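Local coordinates for HIT domain-containing protein (Leishmania major, PDB 3KSV), which is of uncharacterised function but binds zinc and belongs to the histidine triad (HIT) family, whose members typically hydrolyse or transfer nucleotides, at residues N41-G46 with T119-G124; Q89-Q94 with I112-E117. One frame throughout, in Å; residues are numbered along the deposited sequence.

Contact 1. Residues N41-G46 with T119-G124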
# COMPACT_ATOMS: atom_id res chain seq x y z
N ASN A 41 -13.44 -11.91 -5.17
CA ASN A 41 -13.77 -11.10 -6.35
C ASN A 41 -12.51 -10.48 -6.93
O ASN A 41 -12.36 -9.25 -6.92
CB ASN A 41 -14.74 -9.97 -5.99
CG ASN A 41 -16.11 -10.46 -5.57
OD1 ASN A 41 -16.62 -10.05 -4.52
ND2 ASN A 41 -16.71 -11.34 -6.37
N PRO A 42 -11.58 -11.33 -7.42
CA PRO A 42 -10.25 -10.89 -7.82
C PRO A 42 -10.22 -10.14 -9.14
O PRO A 42 -11.07 -10.38 -9.99
CB PRO A 42 -9.51 -12.21 -8.00
CG PRO A 42 -10.54 -13.15 -8.46
CD PRO A 42 -11.77 -12.77 -7.70
N LEU A 43 -9.22 -9.27 -9.33
CA LEU A 43 -8.95 -8.63 -10.62
C LEU A 43 -8.04 -9.49 -11.48
O LEU A 43 -7.93 -9.28 -12.69
CB LEU A 43 -8.26 -7.29 -10.43
CG LEU A 43 -8.98 -6.18 -9.66
CD1 LEU A 43 -8.10 -4.96 -9.72
CD2 LEU A 43 -10.37 -5.90 -10.20
N SER A 44 -7.37 -10.43 -10.83
CA SER A 44 -6.44 -11.35 -11.48
C SER A 44 -6.30 -12.57 -10.58
O SER A 44 -6.63 -12.52 -9.39
CB SER A 44 -5.09 -10.68 -11.67
OG SER A 44 -4.57 -10.27 -10.42
N ARG A 45 -5.83 -13.66 -11.15
CA ARG A 45 -5.59 -14.90 -10.42
C ARG A 45 -4.50 -14.69 -9.35
O ARG A 45 -3.42 -14.19 -9.65
CB ARG A 45 -5.20 -15.99 -11.43
CG ARG A 45 -4.81 -17.33 -10.86
CD ARG A 45 -5.96 -18.08 -10.24
NE ARG A 45 -5.44 -19.24 -9.52
CZ ARG A 45 -5.15 -20.44 -10.04
NH1 ARG A 45 -5.36 -20.72 -11.34
NH2 ARG A 45 -4.67 -21.39 -9.24
N GLY A 46 -4.80 -15.05 -8.09
CA GLY A 46 -3.85 -14.90 -6.96
C GLY A 46 -3.95 -13.60 -6.16
O GLY A 46 -3.14 -13.35 -5.28
N THR A 119 -5.16 -7.68 -17.74
CA THR A 119 -5.76 -8.07 -16.44
C THR A 119 -5.03 -7.39 -15.27
O THR A 119 -4.08 -6.63 -15.47
CB THR A 119 -5.86 -9.64 -16.27
OG1 THR A 119 -4.64 -10.19 -15.74
CG2 THR A 119 -6.17 -10.32 -17.61
N GLY A 120 -5.51 -7.63 -14.05
CA GLY A 120 -4.94 -7.01 -12.85
C GLY A 120 -5.33 -5.54 -12.72
O GLY A 120 -6.28 -5.08 -13.36
N LEU A 121 -4.60 -4.79 -11.91
CA LEU A 121 -4.96 -3.40 -11.66
C LEU A 121 -4.65 -2.52 -12.87
O LEU A 121 -3.56 -2.58 -13.44
CB LEU A 121 -4.26 -2.86 -10.41
CG LEU A 121 -4.70 -1.46 -9.95
CD1 LEU A 121 -6.15 -1.46 -9.42
CD2 LEU A 121 -3.72 -0.95 -8.90
N LYS A 122 -5.63 -1.71 -13.24
CA LYS A 122 -5.48 -0.75 -14.30
C LYS A 122 -5.60 0.67 -13.73
O LYS A 122 -6.59 1.01 -13.07
CB LYS A 122 -6.51 -1.02 -15.38
CG LYS A 122 -6.49 -2.47 -15.84
CD LYS A 122 -7.61 -2.74 -16.82
CE LYS A 122 -7.56 -4.16 -17.33
NZ LYS A 122 -8.35 -4.25 -18.57
N ILE A 123 -4.57 1.47 -13.99
CA ILE A 123 -4.33 2.75 -13.33
C ILE A 123 -4.31 3.90 -14.35
O ILE A 123 -3.69 3.77 -15.41
CB ILE A 123 -2.96 2.71 -12.61
CG1 ILE A 123 -3.09 2.11 -11.23
CG2 ILE A 123 -2.38 4.09 -12.40
CD1 ILE A 123 -1.80 2.34 -10.41
N GLY A 124 -4.95 5.02 -14.02
CA GLY A 124 -4.81 6.26 -14.77
C GLY A 124 -3.86 7.20 -14.06
O GLY A 124 -4.13 7.59 -12.90

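Contact 2. Residues Q89-Q94 with I112-E117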
# COMPACT_ATOMS: atom_id res chain seq x y z
N GLN A 89 4.88 -9.86 -11.18
CA GLN A 89 4.71 -8.45 -10.90
C GLN A 89 3.37 -8.26 -10.21
O GLN A 89 2.50 -9.11 -10.33
CB GLN A 89 4.80 -7.66 -12.19
CG GLN A 89 6.12 -7.91 -12.91
CD GLN A 89 6.33 -7.06 -14.14
OE1 GLN A 89 5.92 -5.91 -14.21
NE2 GLN A 89 6.99 -7.63 -15.13
N TYR A 90 3.20 -7.15 -9.50
CA TYR A 90 1.99 -6.94 -8.71
C TYR A 90 1.82 -5.50 -8.22
O TYR A 90 2.78 -4.74 -8.11
CB TYR A 90 1.95 -7.91 -7.50
CG TYR A 90 3.22 -7.84 -6.64
CD1 TYR A 90 3.27 -7.04 -5.50
CD2 TYR A 90 4.33 -8.58 -6.97
CE1 TYR A 90 4.41 -6.98 -4.74
CE2 TYR A 90 5.49 -8.52 -6.21
CZ TYR A 90 5.50 -7.73 -5.10
OH TYR A 90 6.64 -7.65 -4.36
N ASN A 91 0.58 -5.14 -7.90
CA ASN A 91 0.30 -3.84 -7.33
C ASN A 91 -0.24 -4.02 -5.91
O ASN A 91 -1.00 -4.98 -5.63
CB ASN A 91 -0.71 -3.09 -8.18
CG ASN A 91 -0.19 -2.74 -9.56
OD1 ASN A 91 -0.45 -3.46 -10.52
ND2 ASN A 91 0.53 -1.61 -9.68
N VAL A 92 0.18 -3.13 -5.01
CA VAL A 92 -0.36 -3.04 -3.68
C VAL A 92 -1.23 -1.76 -3.63
O VAL A 92 -0.77 -0.67 -3.96
CB VAL A 92 0.74 -2.99 -2.60
CG1 VAL A 92 0.12 -2.79 -1.20
CG2 VAL A 92 1.56 -4.29 -2.63
N LEU A 93 -2.48 -1.93 -3.22
CA LEU A 93 -3.46 -0.87 -3.24
C LEU A 93 -4.26 -0.89 -1.96
O LEU A 93 -4.76 -1.93 -1.55
CB LEU A 93 -4.40 -1.06 -4.41
CG LEU A 93 -5.49 0.01 -4.54
CD1 LEU A 93 -4.85 1.33 -4.99
CD2 LEU A 93 -6.54 -0.46 -5.52
N GLN A 94 -4.41 0.27 -1.33
CA GLN A 94 -5.24 0.39 -0.13
C GLN A 94 -6.01 1.68 -0.23
O GLN A 94 -5.42 2.74 -0.36
CB GLN A 94 -4.37 0.37 1.12
CG GLN A 94 -5.14 0.19 2.42
CD GLN A 94 -5.49 1.51 3.05
OE1 GLN A 94 -4.68 2.43 3.03
NE2 GLN A 94 -6.71 1.61 3.62
N ILE A 112 -2.23 -7.47 -5.82
CA ILE A 112 -2.90 -7.86 -7.07
C ILE A 112 -1.86 -8.23 -8.12
O ILE A 112 -1.15 -7.34 -8.60
CB ILE A 112 -3.78 -6.72 -7.65
CG1 ILE A 112 -4.75 -6.15 -6.60
CG2 ILE A 112 -4.61 -7.23 -8.81
CD1 ILE A 112 -5.21 -4.75 -6.92
N PRO A 113 -1.75 -9.54 -8.49
CA PRO A 113 -0.82 -9.97 -9.54
C PRO A 113 -1.11 -9.27 -10.85
O PRO A 113 -2.28 -9.07 -11.20
CB PRO A 113 -1.12 -11.47 -9.68
CG PRO A 113 -1.64 -11.86 -8.33
CD PRO A 113 -2.39 -10.68 -7.82
N LYS A 114 -0.05 -8.87 -11.55
CA LYS A 114 -0.17 -8.25 -12.86
C LYS A 114 0.50 -9.19 -13.83
O LYS A 114 1.71 -9.13 -14.09
CB LYS A 114 0.48 -6.85 -12.90
CG LYS A 114 0.21 -6.08 -14.21
CD LYS A 114 -1.26 -5.65 -14.28
CE LYS A 114 -1.59 -4.74 -15.44
NZ LYS A 114 -0.68 -3.58 -15.50
N THR A 115 -0.31 -10.09 -14.34
CA THR A 115 0.16 -11.14 -15.21
C THR A 115 0.21 -10.61 -16.63
O THR A 115 0.98 -11.07 -17.45
CB THR A 115 -0.69 -12.44 -15.03
OG1 THR A 115 -0.67 -13.20 -16.24
CG2 THR A 115 -2.17 -12.16 -14.65
N ASP A 116 -0.55 -9.55 -16.89
CA ASP A 116 -1.02 -9.27 -18.22
C ASP A 116 -1.31 -7.79 -18.40
O ASP A 116 -1.75 -7.14 -17.46
CB ASP A 116 -2.34 -10.03 -18.37
CG ASP A 116 -2.55 -10.60 -19.71
OD1 ASP A 116 -2.93 -9.84 -20.63
OD2 ASP A 116 -2.36 -11.83 -19.84
N GLU A 117 -1.10 -7.27 -19.60
CA GLU A 117 -1.55 -5.91 -19.92
C GLU A 117 -3.09 -5.82 -19.76
O GLU A 117 -3.61 -4.80 -19.30
CB GLU A 117 -1.13 -5.50 -21.35
CG GLU A 117 0.37 -5.71 -21.70
CD GLU A 117 0.80 -5.05 -23.03
OE1 GLU A 117 0.35 -5.49 -24.11
OE2 GLU A 117 1.63 -4.11 -23.00
O HOH W 1 4.17 -10.39 -14.24
O HOH W 2 -2.14 -5.67 -10.75
O HOH W 3 -1.21 -2.27 -12.57

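Contact 1. Residues N41-G46 with T119-G124
L43 and L121 meet through different first torsions. In L43, CG is anti to the carbonyl carbon (chi1 -62°) and the side chain runs on extended to CD1; in L121, CG is anti to the backbone N (chi1 -173°). The two side chains cross at an angle, so that the L43 methyl CD1 comes 4.0 Å from L121 CD1, and the same methyl lies 4.0 Å from L121 CA, covering backbone as well as side chain. The backbones are joined a little further back, at G120. Its N-H donates to L43 O over 3.2 Å, moderately bent at 152°, and reaches the carbonyl from above its plane instead of along a lone pair. S44 follows directly and closes over the same glycine, with S44 CB 3.9 Å from G120 CA. Just before G120 in sequence, T119 adds a lighter touch, its OG1 4.1 Å from S44 CB. The hydroxyl of S44 is not spent on this segment: OG hydrogen-bonds to P113 O on strand 109-114, and L43, S44 and L121 all lean on I112 of that strand. The contact is therefore buried on a floor of sheet. Packing against the second subunit encloses the leucines further, D126 of that subunit lying on L43 and L93 of that subunit on L121. Beyond L121 the chain becomes strand 122-124, where K122 and G124 pair in an antiparallel ladder with the second subunit. Segment 41-46 is the link between strands 34-38 and 48-52, and the contact holds the return of the chain after strand 109-114, next to the edge of the five-stranded antiparallel sheet, against that link, at the dimer interface of a HIT-family fold.

Contact 2. Residues Q89-Q94 with I112-E117
Strand 89-94 and strand 112-114 run antiparallel at 145°, with N91 and I112 as a hydrogen-bonded pair (N91 N to I112 O 2.9 Å, I112 N to N91 O 2.8 Å) and Y90 opposite P113 as a non-hydrogen-bonded one. Beyond P113, K114 N gives a nearly straight bond of 175° to Q89 O, at 2.8 Å. The reverse link is made by water, which accepts from Q89 N and donates to K114 O. Y90 CB sits 3.3 Å from I112 O; with CG between the backbone N and the carbonyl carbon (chi1 53°), the ring turns off the strand pair onto S78, V81 and A82 of helix 64-82. This is the edge of the HIT-family sheet within one chain, and strand 89-96 pairs onward with the second subunit, extending the sheet across the dimer. On the face of Q89, N91, I112 and K114, a second water lies 2.8 Å from N91 OD1 and 2.9 Å from I112 O, while a third lies between N91 OD1 and K114 NZ, its 2.5 Å approach to N91 OD1 doubtfully short. N91 ND2 donates to N95 OD1 and A100 O of the second subunit, and K114 NZ to L99 O of that subunit.

From the N terminus, the chain first lays down 41-46 between strands 34-38 and 48-52, then passes through strand 48-52 and helix 64-82 to strand 89-96. Contact 2 closes the short loop that leads from there through the predicted histidine triad motif and back along strand 109-114. After 112-117 the chain turns at once into 119-124, where contact 1 closes a longer loop of 72 residues. Contact 2 is nested inside it. Their centres are about 6 Å apart, and they touch directly where the 41-46 link meets strand 109-114. Together they tie the link after strand 34-38, the sheet edge and strand 122-124 beside the second subunit.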